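Local coordinates for protein amorpha-4,11-diene synthase (Artemisia annua, PDB 4GAX) that probably catalyses the metal-dependent cyclisation of farnesyl diphosphate to sesquiterpenes, as an engineered alpha-bisabolol synthase mutant of the plant terpene synthase family, at residues L83-Q88 against W123-R128; A103-Y108 against Q130-T135; E62-L67 against Y94-E99; E162-T167 against D179-T184. One frame throughout, in Å; residues are numbered along the deposited sequence.

Contact 1 (L83-Q88 against W123-R128); sequences LVDEIQ and WFRLMR
Arg-125 and Asp-85 join helices 77-89 and 120-129 through a single-point salt bridge. Arg-125 NH2 donates to Asp-85 OD1 over 2.8 Å, with an N-H...O angle of 156°. The acceptor lies at the edge of the guanidinium, in its plane, yet the carboxylate is not met in the same way: the N-H arrives from above its plane, 53° out of it. Asp-85 OD2 stays 4.0 Å from Arg-125 NH2. The two side chains cross at about a right angle. Arg-125 runs extended as far as CG-CD and then bends at chi3 (67°), which turns the guanidinium toward the acid.

A water donates to both Asp-85 OD1 and Gln-88 OE1 and accepts a longer bond, 3.2 Å, from Arg-125 NH1. OD1 therefore takes two bonds, one from the arginine and one from water. The other end of the Gln-88 amide is also held: NE2 donates to a second water, which in turn donates to the backbone O of Leu-126 at 3.0 Å. Bonds at both ends of the amide should help to fix its rotation.

Leu-126 reaches between these polar groups. Its CD2 lies 3.3 Å from Gln-88 OE1, and its CD1 meets Val-84 CG1 at 4.2 Å. With the local axes 11.2 Å apart, side chains and waters, rather than close backbones, bridge the gap.

Within the all-helical N-terminal domain, Val-84 leans on Ile-100 and Met-127 on Leu-104, both of helix 97-111, while Leu-83 and Ile-87 pack against helix 52-71.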
# COMPACT_ATOMS: atom_id res chain seq x y z
N LEU A 83 -13.67 18.09 -7.57
CA LEU A 83 -12.35 18.72 -7.58
C LEU A 83 -11.41 17.98 -6.63
O LEU A 83 -10.24 17.75 -6.96
CB LEU A 83 -12.47 20.17 -7.13
CG LEU A 83 -11.21 21.05 -7.14
CD1 LEU A 83 -10.51 20.96 -8.48
CD2 LEU A 83 -11.63 22.50 -6.86
N VAL A 84 -11.93 17.63 -5.45
CA VAL A 84 -11.15 16.88 -4.47
C VAL A 84 -10.71 15.56 -5.09
O VAL A 84 -9.55 15.17 -5.02
CB VAL A 84 -11.96 16.62 -3.17
CG1 VAL A 84 -11.26 15.60 -2.29
CG2 VAL A 84 -12.20 17.92 -2.40
N ASP A 85 -11.65 14.87 -5.73
CA ASP A 85 -11.33 13.59 -6.38
C ASP A 85 -10.22 13.75 -7.44
O ASP A 85 -9.33 12.91 -7.57
CB ASP A 85 -12.58 13.06 -7.06
CG ASP A 85 -12.37 11.74 -7.74
OD1 ASP A 85 -11.79 10.82 -7.11
OD2 ASP A 85 -12.81 11.59 -8.91
N GLU A 86 -10.28 14.82 -8.22
CA GLU A 86 -9.30 15.00 -9.28
C GLU A 86 -7.92 15.29 -8.67
O GLU A 86 -6.90 14.76 -9.11
CB GLU A 86 -9.75 16.12 -10.21
CG GLU A 86 -10.97 15.75 -11.00
CD GLU A 86 -11.56 16.95 -11.72
OE1 GLU A 86 -10.98 18.05 -11.59
OE2 GLU A 86 -12.59 16.78 -12.42
N ILE A 87 -7.91 16.13 -7.64
CA ILE A 87 -6.64 16.42 -6.96
C ILE A 87 -6.03 15.13 -6.39
O ILE A 87 -4.83 14.90 -6.51
CB ILE A 87 -6.85 17.46 -5.84
CG1 ILE A 87 -7.26 18.80 -6.46
CG2 ILE A 87 -5.58 17.62 -5.00
CD1 ILE A 87 -7.78 19.84 -5.43
N GLN A 88 -6.87 14.27 -5.82
CA GLN A 88 -6.38 13.04 -5.20
C GLN A 88 -5.85 12.07 -6.25
O GLN A 88 -4.77 11.49 -6.11
CB GLN A 88 -7.49 12.36 -4.37
CG GLN A 88 -7.83 13.09 -3.07
CD GLN A 88 -9.03 12.45 -2.34
OE1 GLN A 88 -9.82 11.73 -2.95
NE2 GLN A 88 -9.14 12.71 -1.05
N TRP A 123 -19.48 10.89 -3.37
CA TRP A 123 -19.54 11.34 -1.99
C TRP A 123 -19.26 10.16 -1.06
O TRP A 123 -18.46 10.27 -0.14
CB TRP A 123 -20.90 11.96 -1.68
CG TRP A 123 -21.19 12.08 -0.20
CD1 TRP A 123 -20.78 13.09 0.63
CD2 TRP A 123 -21.96 11.18 0.61
NE1 TRP A 123 -21.25 12.87 1.91
CE2 TRP A 123 -21.97 11.69 1.92
CE3 TRP A 123 -22.63 9.97 0.35
CZ2 TRP A 123 -22.64 11.06 2.97
CZ3 TRP A 123 -23.29 9.34 1.39
CH2 TRP A 123 -23.30 9.89 2.69
N PHE A 124 -19.91 9.04 -1.34
CA PHE A 124 -19.82 7.86 -0.48
C PHE A 124 -18.37 7.40 -0.38
O PHE A 124 -17.85 7.15 0.72
CB PHE A 124 -20.72 6.75 -1.05
CG PHE A 124 -20.59 5.43 -0.35
CD1 PHE A 124 -21.31 5.16 0.80
CD2 PHE A 124 -19.76 4.44 -0.87
CE1 PHE A 124 -21.20 3.92 1.44
CE2 PHE A 124 -19.66 3.20 -0.26
CZ PHE A 124 -20.38 2.94 0.91
N ARG A 125 -17.71 7.27 -1.53
CA ARG A 125 -16.35 6.77 -1.56
C ARG A 125 -15.35 7.73 -0.91
O ARG A 125 -14.48 7.30 -0.15
CB ARG A 125 -15.94 6.44 -3.00
CG ARG A 125 -14.51 5.95 -3.11
CD ARG A 125 -14.18 5.49 -4.52
NE ARG A 125 -14.18 6.60 -5.49
CZ ARG A 125 -13.23 7.54 -5.55
NH1 ARG A 125 -12.21 7.51 -4.70
NH2 ARG A 125 -13.31 8.50 -6.46
N LEU A 126 -15.46 9.02 -1.22
CA LEU A 126 -14.56 10.01 -0.61
C LEU A 126 -14.75 10.12 0.89
O LEU A 126 -13.77 10.31 1.64
CB LEU A 126 -14.74 11.40 -1.25
CG LEU A 126 -14.44 11.61 -2.72
CD1 LEU A 126 -14.53 13.13 -3.05
CD2 LEU A 126 -13.07 11.05 -3.11
N MET A 127 -15.99 10.01 1.35
CA MET A 127 -16.23 10.00 2.79
C MET A 127 -15.54 8.80 3.46
O MET A 127 -14.80 8.96 4.42
CB MET A 127 -17.73 10.01 3.11
CG MET A 127 -18.42 11.35 2.81
SD MET A 127 -17.82 12.75 3.81
CE MET A 127 -16.69 13.52 2.68
N ARG A 128 -15.77 7.60 2.93
CA ARG A 128 -15.20 6.39 3.52
C ARG A 128 -13.68 6.37 3.42
O ARG A 128 -13.01 5.93 4.34
CB ARG A 128 -15.79 5.11 2.89
CG ARG A 128 -17.22 4.82 3.40
CD ARG A 128 -17.61 3.35 3.25
NE ARG A 128 -18.90 3.10 3.92
CZ ARG A 128 -19.53 1.92 3.91
NH1 ARG A 128 -18.96 0.89 3.30
NH2 ARG A 128 -20.71 1.79 4.49
O HOH W 1 -10.12 9.86 -5.07
O HOH W 2 -11.10 11.16 0.68

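Contact 2 (A103-Y108 against Q130-T135); sequences ALQHIY and QGYFVT
Tyr-132 crosses Tyr-108 obliquely, ring over ring. Tyr-132 CB sits over the face of the Tyr-108 ring, 4.1 Å from its centroid, in a CH-pi contact. CG comes level with Tyr-108 CG and CD1, and CD2 meets Tyr-108 CD2 at 3.5 Å. Farther along, Tyr-132 CE1 and CZ lie near Tyr-108 CB, on the same face, where that carbon makes a reciprocal CH-pi contact 12° off the normal of the Tyr-132 ring. At the tip, Tyr-132 OH rests 3.4 Å from Gln-105 CA on the helix surface.

The rings form an offset stack, their planes only 9° apart and their centroids separated by 4.1 Å. Tyr-108 has CG anti to its backbone N (chi1 -171°), which carries the ring out from the helix, face to face with its partner. Val-134 CG2 closes in at the edge of that ring, 3.9 Å from Tyr-108 CE1.

Gln-130 bends at chi2 and lays its chain by Leu-104, whose CD1 is 3.5 Å from Gln-130 OE1; Gln-130 NE2 is hydrogen-bonded to Asp-101 OD1.

The backbone that presents these groups turns sharply twice. Gly-131, with positive phi, ends helix 120-129 in a Schellman motif, and Phe-133 then centres an inverse gamma turn closed by Val-134 N to Tyr-132 O, 2.7 Å.

Segment 130-135 thereby folds back on helix 97-111. Leu-104 also touches Met-127 and Leu-81, Val-134 packs on Trp-123 and Phe-124 of helix 120-129, and Phe-133, whose CB points away, touches Leu-512 and Ile-513 of helix 489-513.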
# COMPACT_ATOMS: atom_id res chain seq x y z
N ALA A 103 -12.26 20.55 3.97
CA ALA A 103 -13.39 20.48 3.05
C ALA A 103 -14.26 19.26 3.33
O ALA A 103 -15.47 19.38 3.48
CB ALA A 103 -12.88 20.43 1.60
N LEU A 104 -13.63 18.09 3.41
CA LEU A 104 -14.36 16.85 3.68
C LEU A 104 -14.99 16.85 5.06
O LEU A 104 -16.10 16.31 5.25
CB LEU A 104 -13.47 15.63 3.48
CG LEU A 104 -12.97 15.46 2.04
CD1 LEU A 104 -12.11 14.19 1.93
CD2 LEU A 104 -14.12 15.40 1.04
N GLN A 105 -14.31 17.47 6.03
CA GLN A 105 -14.87 17.61 7.37
C GLN A 105 -16.15 18.42 7.30
O GLN A 105 -17.17 18.08 7.93
CB GLN A 105 -13.88 18.34 8.28
CG GLN A 105 -14.35 18.49 9.72
CD GLN A 105 -13.47 19.45 10.51
OE1 GLN A 105 -13.03 20.47 9.97
NE2 GLN A 105 -13.21 19.12 11.78
N HIS A 106 -16.09 19.51 6.54
CA HIS A 106 -17.23 20.41 6.42
C HIS A 106 -18.38 19.73 5.68
O HIS A 106 -19.56 19.93 6.02
CB HIS A 106 -16.81 21.68 5.70
CG HIS A 106 -17.90 22.70 5.62
ND1 HIS A 106 -18.64 22.91 4.47
CD2 HIS A 106 -18.39 23.56 6.54
CE1 HIS A 106 -19.53 23.86 4.69
NE2 HIS A 106 -19.40 24.27 5.94
N ILE A 107 -18.04 18.94 4.67
CA ILE A 107 -19.05 18.16 3.94
C ILE A 107 -19.72 17.16 4.88
O ILE A 107 -20.95 17.02 4.90
CB ILE A 107 -18.44 17.39 2.75
CG1 ILE A 107 -17.91 18.37 1.69
CG2 ILE A 107 -19.49 16.49 2.08
CD1 ILE A 107 -18.97 19.32 1.19
N TYR A 108 -18.90 16.47 5.67
CA TYR A 108 -19.42 15.50 6.62
C TYR A 108 -20.31 16.19 7.66
O TYR A 108 -21.41 15.70 7.97
CB TYR A 108 -18.30 14.67 7.28
CG TYR A 108 -18.86 13.52 8.09
CD1 TYR A 108 -19.54 12.48 7.48
CD2 TYR A 108 -18.74 13.50 9.48
CE1 TYR A 108 -20.08 11.44 8.21
CE2 TYR A 108 -19.26 12.45 10.22
CZ TYR A 108 -19.93 11.42 9.59
OH TYR A 108 -20.46 10.38 10.32
N GLN A 130 -11.90 8.89 3.67
CA GLN A 130 -11.48 9.84 4.70
C GLN A 130 -11.66 9.24 6.09
O GLN A 130 -11.21 9.81 7.10
CB GLN A 130 -12.27 11.16 4.53
CG GLN A 130 -11.77 12.35 5.34
CD GLN A 130 -10.42 12.87 4.90
OE1 GLN A 130 -9.86 12.41 3.89
NE2 GLN A 130 -9.88 13.83 5.65
N GLY A 131 -12.27 8.07 6.16
CA GLY A 131 -12.46 7.42 7.44
C GLY A 131 -13.86 7.60 8.02
O GLY A 131 -14.12 7.14 9.13
N TYR A 132 -14.75 8.29 7.30
CA TYR A 132 -16.12 8.46 7.81
C TYR A 132 -16.98 7.28 7.39
O TYR A 132 -17.21 7.08 6.19
CB TYR A 132 -16.76 9.75 7.28
CG TYR A 132 -16.04 11.02 7.65
CD1 TYR A 132 -15.49 11.85 6.68
CD2 TYR A 132 -15.92 11.41 8.99
CE1 TYR A 132 -14.82 13.03 7.02
CE2 TYR A 132 -15.26 12.58 9.33
CZ TYR A 132 -14.71 13.39 8.35
OH TYR A 132 -14.06 14.56 8.69
N PHE A 133 -17.46 6.51 8.36
CA PHE A 133 -18.22 5.29 8.09
C PHE A 133 -19.67 5.65 7.71
O PHE A 133 -20.64 5.26 8.38
CB PHE A 133 -18.19 4.36 9.31
CG PHE A 133 -18.48 2.91 9.01
CD1 PHE A 133 -18.10 1.92 9.92
CD2 PHE A 133 -19.15 2.52 7.85
CE1 PHE A 133 -18.37 0.58 9.67
CE2 PHE A 133 -19.43 1.18 7.61
CZ PHE A 133 -19.04 0.21 8.52
N VAL A 134 -19.79 6.39 6.62
CA VAL A 134 -21.06 6.74 6.02
C VAL A 134 -21.80 5.47 5.60
O VAL A 134 -21.17 4.48 5.24
CB VAL A 134 -20.75 7.62 4.79
CG1 VAL A 134 -21.60 7.25 3.60
CG2 VAL A 134 -20.83 9.11 5.16
N THR A 135 -23.13 5.46 5.66
CA THR A 135 -23.86 4.22 5.35
C THR A 135 -24.26 4.09 3.87
O THR A 135 -24.10 5.01 3.07
CB THR A 135 -25.11 4.10 6.22
OG1 THR A 135 -25.46 2.72 6.37
CG2 THR A 135 -26.23 4.81 5.57

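Contact 3 (E62-L67 against Y94-E99); sequences EVRQLL and YLFEQE
Phe-96 is sandwiched between Val-63 and its own neighbour Leu-95. Val-63 CG1 lies over one face, 3.8 Å from the ring centroid and 26° off the normal, a CH-pi contact displaced toward CZ; Leu-95 CB occupies the opposite face, also near the rim. At the ring edge stands Arg-64 CG, 3.9 Å from Phe-96 CE1.

The guanidinium of Arg-64 is used along its edge. NE donates to Glu-99 OE2 in a salt bridge of 3.0 Å, rather bent at 139°, and reaches the carboxylate from above its plane. A water lies at the same edge, accepting from Arg-64 NH2 at 2.6 Å and donating to both Leu-95 O and Glu-99 OE2, the latter at 2.8 Å. OE2 is thus gripped by arginine and water together.

Phe-96 stands at the N-cap position of helix 97-111, and Glu-99 belongs to the first turn, where a negative charge would probably also be stabilised by the helix dipole. This start is set against helix 52-71 of the alpha-helical N-terminal domain found in plant terpene synthases.

The Glu-99 chain bends at chi2, with CG beside the backbone N, bringing the carboxylate round to Arg-64 while CB stays 3.9 Å from Leu-67 CD1. Farther inward, Val-63 touches Ile-87, and Leu-67 reaches Leu-80 and Leu-83, all three on helix 77-89.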
# COMPACT_ATOMS: atom_id res chain seq x y z
N GLU A 62 -3.99 29.19 -7.22
CA GLU A 62 -5.18 29.11 -8.05
C GLU A 62 -6.04 27.94 -7.59
O GLU A 62 -7.26 28.03 -7.52
CB GLU A 62 -4.81 28.91 -9.52
CG GLU A 62 -3.96 30.00 -10.13
CD GLU A 62 -3.70 29.77 -11.61
OE1 GLU A 62 -4.64 29.31 -12.31
OE2 GLU A 62 -2.57 30.03 -12.08
N VAL A 63 -5.39 26.82 -7.28
CA VAL A 63 -6.11 25.64 -6.80
C VAL A 63 -6.73 25.85 -5.41
O VAL A 63 -7.84 25.39 -5.15
CB VAL A 63 -5.20 24.38 -6.80
CG1 VAL A 63 -5.95 23.16 -6.24
CG2 VAL A 63 -4.70 24.09 -8.22
N ARG A 64 -6.02 26.54 -4.53
CA ARG A 64 -6.61 26.85 -3.23
C ARG A 64 -7.89 27.65 -3.42
O ARG A 64 -8.90 27.36 -2.79
CB ARG A 64 -5.65 27.63 -2.34
CG ARG A 64 -4.52 26.78 -1.86
CD ARG A 64 -3.73 27.46 -0.77
NE ARG A 64 -2.62 26.62 -0.37
CZ ARG A 64 -1.35 26.83 -0.70
NH1 ARG A 64 -1.03 27.90 -1.42
NH2 ARG A 64 -0.41 25.99 -0.29
N GLN A 65 -7.83 28.63 -4.32
CA GLN A 65 -8.98 29.48 -4.59
C GLN A 65 -10.16 28.68 -5.18
O GLN A 65 -11.32 28.95 -4.85
CB GLN A 65 -8.59 30.63 -5.52
CG GLN A 65 -9.74 31.48 -6.02
CD GLN A 65 -10.36 32.36 -4.93
OE1 GLN A 65 -9.88 32.39 -3.79
NE2 GLN A 65 -11.41 33.09 -5.29
N LEU A 66 -9.87 27.71 -6.04
CA LEU A 66 -10.90 26.83 -6.58
C LEU A 66 -11.63 26.07 -5.47
O LEU A 66 -12.86 25.97 -5.47
CB LEU A 66 -10.29 25.82 -7.55
CG LEU A 66 -9.78 26.34 -8.88
CD1 LEU A 66 -9.23 25.20 -9.71
CD2 LEU A 66 -10.88 27.09 -9.63
N LEU A 67 -10.85 25.52 -4.54
CA LEU A 67 -11.42 24.76 -3.44
C LEU A 67 -12.25 25.66 -2.55
O LEU A 67 -13.35 25.30 -2.13
CB LEU A 67 -10.29 24.09 -2.64
CG LEU A 67 -9.57 22.94 -3.35
CD1 LEU A 67 -8.25 22.64 -2.62
CD2 LEU A 67 -10.46 21.71 -3.35
N TYR A 94 -1.24 15.82 -1.36
CA TYR A 94 -0.28 16.25 -0.33
C TYR A 94 0.01 17.74 -0.36
O TYR A 94 0.51 18.29 0.61
CB TYR A 94 1.04 15.48 -0.42
CG TYR A 94 1.77 15.69 -1.73
CD1 TYR A 94 2.71 16.71 -1.87
CD2 TYR A 94 1.53 14.86 -2.81
CE1 TYR A 94 3.38 16.90 -3.07
CE2 TYR A 94 2.20 15.03 -4.02
CZ TYR A 94 3.12 16.06 -4.14
OH TYR A 94 3.78 16.22 -5.34
N LEU A 95 -0.28 18.40 -1.49
CA LEU A 95 -0.11 19.85 -1.57
C LEU A 95 -1.25 20.58 -0.87
O LEU A 95 -1.11 21.74 -0.51
CB LEU A 95 -0.06 20.31 -3.03
CG LEU A 95 1.13 19.84 -3.87
CD1 LEU A 95 1.01 20.47 -5.24
CD2 LEU A 95 2.44 20.24 -3.22
N PHE A 96 -2.37 19.90 -0.67
CA PHE A 96 -3.57 20.55 -0.14
C PHE A 96 -4.21 19.75 0.99
O PHE A 96 -5.45 19.62 1.06
CB PHE A 96 -4.58 20.73 -1.27
CG PHE A 96 -4.00 21.42 -2.47
CD1 PHE A 96 -3.81 22.79 -2.45
CD2 PHE A 96 -3.64 20.71 -3.60
CE1 PHE A 96 -3.27 23.46 -3.56
CE2 PHE A 96 -3.10 21.37 -4.72
CZ PHE A 96 -2.91 22.74 -4.69
N GLU A 97 -3.37 19.23 1.87
CA GLU A 97 -3.79 18.35 2.96
C GLU A 97 -4.81 19.04 3.84
O GLU A 97 -5.91 18.51 4.08
CB GLU A 97 -2.58 17.95 3.81
CG GLU A 97 -2.59 16.51 4.25
CD GLU A 97 -2.46 15.55 3.08
OE1 GLU A 97 -1.33 15.37 2.58
OE2 GLU A 97 -3.49 14.97 2.65
N GLN A 98 -4.45 20.22 4.33
CA GLN A 98 -5.34 20.95 5.23
C GLN A 98 -6.63 21.32 4.51
O GLN A 98 -7.72 21.20 5.08
CB GLN A 98 -4.65 22.20 5.81
CG GLN A 98 -5.38 22.80 7.02
CD GLN A 98 -6.57 23.67 6.63
OE1 GLN A 98 -6.63 24.19 5.51
NE2 GLN A 98 -7.54 23.82 7.54
N GLU A 99 -6.50 21.77 3.27
CA GLU A 99 -7.68 22.24 2.52
C GLU A 99 -8.66 21.10 2.28
O GLU A 99 -9.87 21.27 2.45
CB GLU A 99 -7.28 22.90 1.20
CG GLU A 99 -6.55 24.23 1.35
CD GLU A 99 -5.05 24.07 1.58
OE1 GLU A 99 -4.56 22.93 1.76
OE2 GLU A 99 -4.35 25.11 1.60
O HOH W 3 -1.92 24.08 0.67

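Contact 4 (E162-T167 against D179-T184); sequences ELYEAT and DALVFT
Leu-163 and Thr-184 cross obliquely at the core of this helix pair, with Leu-163 CD2 3.5 Å from Thr-184 CG2. The second branch of the leucine, CD1, meets Ala-180 CB at 3.8 Å. One turn on, Thr-167 lies at about a right angle to Leu-181: its hydroxyl side abuts Leu-181 CD1, and its methyl reaches toward Ala-180 CB.

Tyr-164 meets Thr-184 with the edge of its ring. Thr-184 OG1 lies in the ring plane, 3.5 Å from Tyr-164 CD1, while Leu-181 CD1 approaches Tyr-164 CE1 at 3.7 Å. The phenol end points past this interface and is hydrogen-bonded to Ala-209 O.

Both threonines place OG1 between the backbone N and the carbonyl carbon, a rotamer (chi1 68° and 58°) that brings each hydroxyl to a carbonyl of its own helix and leaves the methyl for apolar packing. Thr-167 OG1 donates to Tyr-164 O at 2.6 Å, in the carbonyl plane. Thr-184 OG1 donates to Ala-180 O at 2.8 Å, from the face opposite that used by Thr-184 N, giving that carbonyl two donors. No hydrogen bond crosses between the segments.

The small Ala-180 and Thr-184 are consistent with the close approach, local axes 8.8 Å apart. These axes run at 137°, a splayed antiparallel pairing of successive helices 157-167 and 175-194: a helical hairpin, consistent with the alpha-helical N-terminal domain of plant terpene synthases.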
# COMPACT_ATOMS: atom_id res chain seq x y z
N GLU A 162 -18.50 5.78 -11.31
CA GLU A 162 -18.43 6.26 -9.93
C GLU A 162 -19.06 5.26 -8.98
O GLU A 162 -18.59 5.07 -7.84
CB GLU A 162 -19.12 7.63 -9.77
CG GLU A 162 -18.37 8.81 -10.39
CD GLU A 162 -19.08 10.15 -10.16
OE1 GLU A 162 -20.26 10.15 -9.75
OE2 GLU A 162 -18.45 11.20 -10.39
N LEU A 163 -20.13 4.61 -9.42
CA LEU A 163 -20.81 3.63 -8.58
C LEU A 163 -19.95 2.39 -8.41
O LEU A 163 -19.82 1.85 -7.30
CB LEU A 163 -22.17 3.26 -9.20
CG LEU A 163 -22.92 2.10 -8.54
CD1 LEU A 163 -23.26 2.40 -7.07
CD2 LEU A 163 -24.20 1.81 -9.34
N TYR A 164 -19.35 1.94 -9.50
CA TYR A 164 -18.44 0.81 -9.46
C TYR A 164 -17.32 1.08 -8.44
O TYR A 164 -17.04 0.25 -7.57
CB TYR A 164 -17.88 0.52 -10.85
CG TYR A 164 -16.71 -0.44 -10.84
CD1 TYR A 164 -16.91 -1.82 -10.82
CD2 TYR A 164 -15.40 0.03 -10.85
CE1 TYR A 164 -15.80 -2.72 -10.81
CE2 TYR A 164 -14.30 -0.84 -10.84
CZ TYR A 164 -14.51 -2.21 -10.82
OH TYR A 164 -13.41 -3.05 -10.80
N GLU A 165 -16.70 2.25 -8.53
CA GLU A 165 -15.61 2.56 -7.62
C GLU A 165 -16.07 2.58 -6.17
O GLU A 165 -15.33 2.12 -5.28
CB GLU A 165 -14.91 3.89 -7.99
CG GLU A 165 -14.32 3.93 -9.40
CD GLU A 165 -13.11 3.01 -9.57
OE1 GLU A 165 -12.79 2.23 -8.64
OE2 GLU A 165 -12.45 3.07 -10.65
N ALA A 166 -17.27 3.08 -5.92
CA ALA A 166 -17.82 3.08 -4.56
C ALA A 166 -17.94 1.66 -3.95
O ALA A 166 -17.75 1.47 -2.73
CB ALA A 166 -19.17 3.77 -4.53
N THR A 167 -18.24 0.68 -4.80
CA THR A 167 -18.45 -0.70 -4.32
C THR A 167 -17.18 -1.24 -3.67
O THR A 167 -17.25 -2.09 -2.79
CB THR A 167 -18.89 -1.68 -5.44
OG1 THR A 167 -17.80 -1.88 -6.37
CG2 THR A 167 -20.11 -1.15 -6.19
N ASP A 179 -24.81 -5.98 -4.98
CA ASP A 179 -25.66 -5.86 -6.16
C ASP A 179 -25.09 -4.86 -7.16
O ASP A 179 -25.05 -5.12 -8.37
CB ASP A 179 -27.07 -5.42 -5.75
CG ASP A 179 -27.85 -6.53 -5.06
OD1 ASP A 179 -27.36 -7.68 -5.05
OD2 ASP A 179 -28.96 -6.25 -4.54
N ALA A 180 -24.65 -3.71 -6.66
CA ALA A 180 -24.15 -2.66 -7.55
C ALA A 180 -22.88 -3.10 -8.27
O ALA A 180 -22.61 -2.68 -9.40
CB ALA A 180 -23.91 -1.36 -6.78
N LEU A 181 -22.10 -3.96 -7.61
CA LEU A 181 -20.85 -4.42 -8.21
C LEU A 181 -21.15 -5.31 -9.41
O LEU A 181 -20.56 -5.16 -10.49
CB LEU A 181 -19.98 -5.16 -7.19
CG LEU A 181 -18.68 -5.76 -7.76
CD1 LEU A 181 -17.86 -4.70 -8.52
CD2 LEU A 181 -17.82 -6.41 -6.67
N VAL A 182 -22.10 -6.23 -9.24
CA VAL A 182 -22.51 -7.11 -10.33
C VAL A 182 -23.09 -6.31 -11.50
O VAL A 182 -22.75 -6.56 -12.66
CB VAL A 182 -23.53 -8.17 -9.83
CG1 VAL A 182 -24.13 -8.95 -11.01
CG2 VAL A 182 -22.86 -9.11 -8.85
N PHE A 183 -23.95 -5.35 -11.18
CA PHE A 183 -24.62 -4.51 -12.18
C PHE A 183 -23.59 -3.68 -12.99
O PHE A 183 -23.53 -3.76 -14.22
CB PHE A 183 -25.64 -3.61 -11.46
CG PHE A 183 -26.34 -2.61 -12.35
CD1 PHE A 183 -27.41 -3.00 -13.14
CD2 PHE A 183 -25.94 -1.28 -12.37
CE1 PHE A 183 -28.06 -2.08 -13.96
CE2 PHE A 183 -26.58 -0.35 -13.18
CZ PHE A 183 -27.64 -0.75 -13.97
N THR A 184 -22.77 -2.92 -12.29
CA THR A 184 -21.80 -2.06 -12.98
C THR A 184 -20.78 -2.86 -13.77
O THR A 184 -20.45 -2.49 -14.90
CB THR A 184 -21.08 -1.13 -12.00
OG1 THR A 184 -20.43 -1.92 -11.00
CG2 THR A 184 -22.09 -0.19 -11.31

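How the contacts relate
All four contacts lie in the N-terminal helical domain. Contacts 1 and 2, centres about 10 Å apart, are tied together by Arg-128 NH2 to Val-134 O, 2.8 Å. Contact 3, with its centre about 14 Å from that of contact 1, packs against it through aliphatic side chains, Leu-83 CD2 lying 3.6 Å from Leu-66 CB. Contacts 2 and 3 both use helix 97-111, with centres about 17 Å apart. Contact 4 also touches contact 1, Phe-124 and Arg-125 resting on the backbone of 165-166; the centre of contact 4 is about 29 Å from that of contact 3. None contains a metal or substrate; the catalytic pocket of this family belongs to the C-terminal metal-binding domain.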